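PDB 5LPH: centrosomal protein of 104 kDa from Homo sapiens, which is required for ciliogenesis and for structural integrity at the ciliary tip, this chain being its TOG domain, a HEAT-repeat array linked to tubulin binding. Local coordinates for residues Val144-Thr147 / Arg148-Asp151; Glu133-His136 / Cys137-Thr141. One frame throughout, in Å; residues are numbered along the deposited sequence.

Contact 1 of 2, residues Val144-Thr147 / Arg148-Asp151; sequences VLLT and RTGD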
ATOM      1  N   VAL A 144      -4.501  -3.940  -1.202  1.00 43.89           N
ATOM      2  CA  VAL A 144      -5.258  -4.595  -0.140  1.00 44.18           C
ATOM      3  C   VAL A 144      -4.812  -4.048   1.219  1.00 43.40           C
ATOM      4  O   VAL A 144      -5.625  -3.865   2.126  1.00 41.77           O
ATOM      5  CB  VAL A 144      -5.080  -6.127  -0.183  1.00 45.80           C
ATOM      6  CG1 VAL A 144      -5.906  -6.791   0.904  1.00 46.95           C
ATOM      7  CG2 VAL A 144      -5.497  -6.666  -1.548  1.00 46.62           C
ATOM      8  N   LEU A 145      -3.516  -3.784   1.344  1.00 42.34           N
ATOM      9  CA  LEU A 145      -2.965  -3.190   2.553  1.00 43.28           C
ATOM     10  C   LEU A 145      -3.456  -1.753   2.774  1.00 43.32           C
ATOM     11  O   LEU A 145      -3.680  -1.351   3.917  1.00 42.78           O
ATOM     12  CB  LEU A 145      -1.439  -3.248   2.505  1.00 45.07           C
ATOM     13  CG  LEU A 145      -0.651  -3.204   3.810  1.00 48.32           C
ATOM     14  CD1 LEU A 145      -1.196  -4.121   4.897  1.00 50.75           C
ATOM     15  CD2 LEU A 145       0.786  -3.574   3.514  1.00 49.95           C
ATOM     16  N   LEU A 146      -3.644  -1.000   1.686  1.00 44.28           N
ATOM     17  CA  LEU A 146      -4.228   0.352   1.767  1.00 45.24           C
ATOM     18  C   LEU A 146      -5.670   0.355   2.269  1.00 44.32           C
ATOM     19  O   LEU A 146      -6.058   1.285   2.967  1.00 43.92           O
ATOM     20  CB  LEU A 146      -4.170   1.096   0.424  1.00 45.57           C
ATOM     21  CG  LEU A 146      -2.878   1.842   0.080  1.00 46.76           C
ATOM     22  CD1 LEU A 146      -2.952   2.301  -1.372  1.00 47.08           C
ATOM     23  CD2 LEU A 146      -2.635   3.027   1.010  1.00 45.14           C
ATOM     24  N   THR A 147      -6.457  -0.658   1.907  1.00 43.72           N
ATOM     25  CA  THR A 147      -7.809  -0.816   2.468  1.00 44.63           C
ATOM     26  C   THR A 147      -7.787  -0.976   3.997  1.00 43.09           C
ATOM     27  O   THR A 147      -8.656  -0.431   4.675  1.00 42.00           O
ATOM     28  CB  THR A 147      -8.603  -1.987   1.849  1.00 45.97           C
ATOM     29  OG1 THR A 147      -7.843  -3.191   1.951  1.00 49.41           O
ATOM     30  CG2 THR A 147      -8.940  -1.707   0.393  1.00 45.57           C
ATOM     31  N   ARG A 148      -6.784  -1.681   4.533  1.00 42.28           N
ATOM     32  CA  ARG A 148      -6.619  -1.811   5.991  1.00 42.62           C
ATOM     33  C   ARG A 148      -6.208  -0.516   6.715  1.00 43.37           C
ATOM     34  O   ARG A 148      -6.317  -0.451   7.943  1.00 41.77           O
ATOM     35  CB  ARG A 148      -5.618  -2.924   6.362  1.00 43.05           C
ATOM     36  CG  ARG A 148      -5.948  -4.345   5.898  1.00 43.25           C
ATOM     37  CD  ARG A 148      -7.380  -4.804   6.156  1.00 43.27           C
ATOM     38  NE  ARG A 148      -7.782  -4.800   7.569  1.00 44.50           N
ATOM     39  CZ  ARG A 148      -7.549  -5.768   8.464  1.00 43.59           C
ATOM     40  NH1 ARG A 148      -6.870  -6.870   8.154  1.00 43.83           N
ATOM     41  NH2 ARG A 148      -8.000  -5.627   9.706  1.00 43.72           N
ATOM     42  N   THR A 149      -5.724   0.498   5.987  1.00 41.61           N
ATOM     43  CA  THR A 149      -5.498   1.822   6.580  1.00 40.23           C
ATOM     44  C   THR A 149      -6.807   2.611   6.783  1.00 40.86           C
ATOM     45  O   THR A 149      -6.776   3.694   7.361  1.00 41.35           O
ATOM     46  CB  THR A 149      -4.491   2.687   5.783  1.00 40.33           C
ATOM     47  OG1 THR A 149      -5.016   2.996   4.490  1.00 41.33           O
ATOM     48  CG2 THR A 149      -3.147   1.996   5.623  1.00 40.85           C
ATOM     49  N   GLY A 150      -7.933   2.096   6.286  1.00 40.33           N
ATOM     50  CA  GLY A 150      -9.263   2.587   6.664  1.00 42.39           C
ATOM     51  C   GLY A 150      -9.990   1.761   7.724  1.00 44.24           C
ATOM     52  O   GLY A 150     -11.203   1.878   7.862  1.00 45.42           O
ATOM     53  N   ASP A 151      -9.258   0.946   8.486  1.00 46.57           N
ATOM     54  CA  ASP A 151      -9.850   0.093   9.528  1.00 48.84           C
ATOM     55  C   ASP A 151     -10.374   0.945  10.687  1.00 48.54           C
ATOM     56  O   ASP A 151      -9.926   2.080  10.880  1.00 52.05           O
ATOM     57  CB  ASP A 151      -8.802  -0.907  10.050  1.00 51.49           C
ATOM     58  CG  ASP A 151      -9.419  -2.138  10.695  1.00 54.52           C
ATOM     59  OD1 ASP A 151      -9.785  -3.073   9.949  1.00 56.13           O
ATOM     60  OD2 ASP A 151      -9.504  -2.189  11.942  1.00 55.40           O
TER
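L146 and T149 meet at the C-terminal end of helix 131-147, in the first HEAT repeat of this TOG domain, where the chain turns towards helix 154-169. The backbone bonds here change step. R148 N still reaches V144 O, four residues back, but weakly, at 3.5 Å. The next two amides reach three residues back instead: T149 N donates to L146 O at 3.1 Å, and G150 N lies 3.1 Å from T147 O. Both donors stand well above the plane of the carbonyl they meet, as the tightening of the turn implies.

A side-chain bond is added to this. T149 OG1 donates to L146 O at a short 2.5 Å, only 16° from the carbonyl plane, so that two donors from one residue grip a single oxygen. With chi1 at 65°, OG1 sits between its own N and carbonyl carbon and is turned back onto the helix end. With a valine here, L146 O would probably be left with just the backbone N-H poised above its plane, and the turn would lose its side-chain tie.

The charged pair, R148 and D151, lies three residues apart on the same turn. R148, bent at chi2 and chi3, carries its guanidinium to D151, where NH2 and OD1 form a salt bridge of 3.1 Å. The carboxylate lies at the guanidinium edge, yet OD1 itself is met from above the carboxylate plane. NH1 is bonded to I101 O, F109 adds a cation-pi contact, and D151 OD2 accepts from S153 N.

Much of the apolar packing comes from L145, against F109, L113 and F163, and from L146, against I164, Y182 and L183. Within the turn, T149 CG2 approaches L145 O to 3.8 Å.

Contact 2 of 2, residues Glu133-His136 / Cys137-Thr141; sequences ETAH and CVERT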
ATOM      1  N   GLU A 133       9.238 -10.116 -10.326  1.00 56.79           N
ATOM      2  CA  GLU A 133       8.779 -10.790  -9.102  1.00 59.02           C
ATOM      3  C   GLU A 133       8.508  -9.794  -7.980  1.00 56.83           C
ATOM      4  O   GLU A 133       7.438  -9.827  -7.364  1.00 55.96           O
ATOM      5  CB  GLU A 133       9.781 -11.852  -8.631  1.00 60.32           C
ATOM      6  CG  GLU A 133       9.568 -13.212  -9.271  1.00 63.45           C
ATOM      7  CD  GLU A 133       9.852 -13.212 -10.763  1.00 66.55           C
ATOM      8  OE1 GLU A 133       8.928 -13.535 -11.547  1.00 66.90           O
ATOM      9  OE2 GLU A 133      10.994 -12.870 -11.145  1.00 69.56           O
ATOM     10  N   THR A 134       9.475  -8.911  -7.726  1.00 54.56           N
ATOM     11  CA  THR A 134       9.309  -7.838  -6.746  1.00 51.68           C
ATOM     12  C   THR A 134       8.051  -7.030  -7.042  1.00 49.41           C
ATOM     13  O   THR A 134       7.229  -6.813  -6.155  1.00 50.71           O
ATOM     14  CB  THR A 134      10.534  -6.908  -6.703  1.00 52.07           C
ATOM     15  OG1 THR A 134      11.695  -7.671  -6.360  1.00 51.38           O
ATOM     16  CG2 THR A 134      10.351  -5.808  -5.666  1.00 52.64           C
ATOM     17  N   ALA A 135       7.892  -6.630  -8.300  1.00 48.00           N
ATOM     18  CA  ALA A 135       6.698  -5.904  -8.740  1.00 47.84           C
ATOM     19  C   ALA A 135       5.410  -6.683  -8.476  1.00 46.29           C
ATOM     20  O   ALA A 135       4.416  -6.109  -8.048  1.00 44.78           O
ATOM     21  CB  ALA A 135       6.808  -5.545 -10.217  1.00 47.59           C
ATOM     22  N   HIS A 136       5.429  -7.986  -8.743  1.00 46.70           N
ATOM     23  CA  HIS A 136       4.259  -8.836  -8.497  1.00 48.07           C
ATOM     24  C   HIS A 136       3.843  -8.851  -7.007  1.00 45.95           C
ATOM     25  O   HIS A 136       2.664  -8.695  -6.700  1.00 42.67           O
ATOM     26  CB  HIS A 136       4.502 -10.259  -9.013  1.00 49.33           C
ATOM     27  CG  HIS A 136       3.331 -11.170  -8.825  1.00 50.51           C
ATOM     28  ND1 HIS A 136       2.244 -11.175  -9.672  1.00 50.79           N
ATOM     29  CD2 HIS A 136       3.070 -12.090  -7.869  1.00 51.24           C
ATOM     30  CE1 HIS A 136       1.366 -12.069  -9.252  1.00 50.61           C
ATOM     31  NE2 HIS A 136       1.846 -12.638  -8.160  1.00 51.62           N
ATOM     32  N   CYS A 137       4.810  -9.014  -6.104  1.00 44.29           N
ATOM     33  CA  CYS A 137       4.549  -8.953  -4.660  1.00 45.61           C
ATOM     34  C   CYS A 137       3.893  -7.642  -4.255  1.00 45.54           C
ATOM     35  O   CYS A 137       2.890  -7.623  -3.537  1.00 44.17           O
ATOM     36  CB  CYS A 137       5.841  -9.118  -3.864  1.00 46.49           C
ATOM     37  SG  CYS A 137       6.611 -10.736  -4.045  1.00 48.89           S
ATOM     38  N   VAL A 138       4.459  -6.548  -4.752  1.00 45.07           N
ATOM     39  CA  VAL A 138       3.985  -5.212  -4.424  1.00 43.95           C
ATOM     40  C   VAL A 138       2.582  -4.952  -4.990  1.00 43.66           C
ATOM     41  O   VAL A 138       1.699  -4.502  -4.254  1.00 42.61           O
ATOM     42  CB  VAL A 138       5.002  -4.146  -4.894  1.00 44.69           C
ATOM     43  CG1 VAL A 138       4.428  -2.745  -4.788  1.00 44.87           C
ATOM     44  CG2 VAL A 138       6.276  -4.249  -4.067  1.00 44.27           C
ATOM     45  N   GLU A 139       2.376  -5.246  -6.273  1.00 44.92           N
ATOM     46  CA  GLU A 139       1.091  -4.960  -6.943  1.00 47.80           C
ATOM     47  C   GLU A 139      -0.091  -5.756  -6.386  1.00 46.83           C
ATOM     48  O   GLU A 139      -1.212  -5.259  -6.360  1.00 46.58           O
ATOM     49  CB  GLU A 139       1.195  -5.191  -8.462  1.00 51.82           C
ATOM     50  CG  GLU A 139       2.114  -4.209  -9.179  1.00 56.48           C
ATOM     51  CD  GLU A 139       2.511  -4.646 -10.589  1.00 60.89           C
ATOM     52  OE1 GLU A 139       2.712  -5.860 -10.808  1.00 62.09           O
ATOM     53  OE2 GLU A 139       2.649  -3.774 -11.482  1.00 63.51           O
ATOM     54  N   ARG A 140       0.160  -6.991  -5.961  1.00 46.96           N
ATOM     55  CA  ARG A 140      -0.894  -7.846  -5.403  1.00 46.44           C
ATOM     56  C   ARG A 140      -1.238  -7.562  -3.943  1.00 45.84           C
ATOM     57  O   ARG A 140      -2.325  -7.939  -3.513  1.00 46.67           O
ATOM     58  CB  ARG A 140      -0.517  -9.326  -5.548  1.00 47.62           C
ATOM     59  CG  ARG A 140      -0.349  -9.819  -6.981  1.00 48.09           C
ATOM     60  CD  ARG A 140      -1.612  -9.655  -7.808  1.00 48.69           C
ATOM     61  NE  ARG A 140      -2.723 -10.469  -7.318  1.00 49.89           N
ATOM     62  CZ  ARG A 140      -4.007 -10.298  -7.644  1.00 51.17           C
ATOM     63  NH1 ARG A 140      -4.396  -9.310  -8.452  1.00 52.90           N
ATOM     64  NH2 ARG A 140      -4.923 -11.121  -7.149  1.00 52.90           N
ATOM     65  N   THR A 141      -0.335  -6.919  -3.193  1.00 43.74           N
ATOM     66  CA  THR A 141      -0.515  -6.705  -1.749  1.00 42.57           C
ATOM     67  C   THR A 141      -0.781  -5.265  -1.330  1.00 42.62           C
ATOM     68  O   THR A 141      -1.582  -5.047  -0.420  1.00 41.92           O
ATOM     69  CB  THR A 141       0.690  -7.221  -0.944  1.00 41.89           C
ATOM     70  OG1 THR A 141       1.877  -6.527  -1.336  1.00 43.42           O
ATOM     71  CG2 THR A 141       0.869  -8.712  -1.158  1.00 41.69           C
TER
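The imidazole of H136 has the CG methylene of R140 over one face, 3.6 Å above the ring plane and displaced towards the rim, a CH-pi contact one turn along helix 131-147 of the TOG domain. CE1 is the ring atom nearest that methylene. The two planar groups are inclined by 24° to each other, but the guanidinium itself is not stacked: H136 NE2 and R140 NE stay 5.1 Å apart. The two nearby charges, R140 and E139, would probably pull the ionisation of the imidazole in opposite directions. The ring gets there because CG of H136 is anti to the backbone N (chi1 -178°), while R140 bends at chi2 and chi3. R91 of helix 83-100 also touches H136.

Beneath the side chains runs regular alpha-helical bonding, i to i+4. The amides of C137, V138, E139 and R140 donate in turn to the carbonyls of E133, T134, A135 and H136; the E139 N to A135 O bond is the shortest, at 2.8 Å. E139 runs extended beyond CG, and CG itself passes in front of the same oxygen, 3.2 Å from A135 O.

Sides of the helix differ in their neighbours: C137 packs on V94, I119 and I120, whereas V138 lies against I178 and I179. E133 is held by S130 through OE2. At the far end T141 OG1 donates to C137 O at 2.7 Å, tilted 28° from the carbonyl plane.

Both contacts belong to helix 131-147 and follow each other along it, their centres about 16 Å apart: contact 2 takes the body of the helix, contact 1 its C-terminal end and the loop beyond. Each is partly buried, contact 1 somewhat nearer the middle of the chain. Helices 106-126 and 178-183 pack against both, with helix 83-100 added at contact 2 and helix 154-169 at contact 1. In the body, bonding stays i to i+4 and a ring meets a methylene on the side facing helix 83-100; at the end, a hydroxyl joins an amide on one carbonyl oxygen, and a salt bridge appears that contact 2 lacks between its own residues.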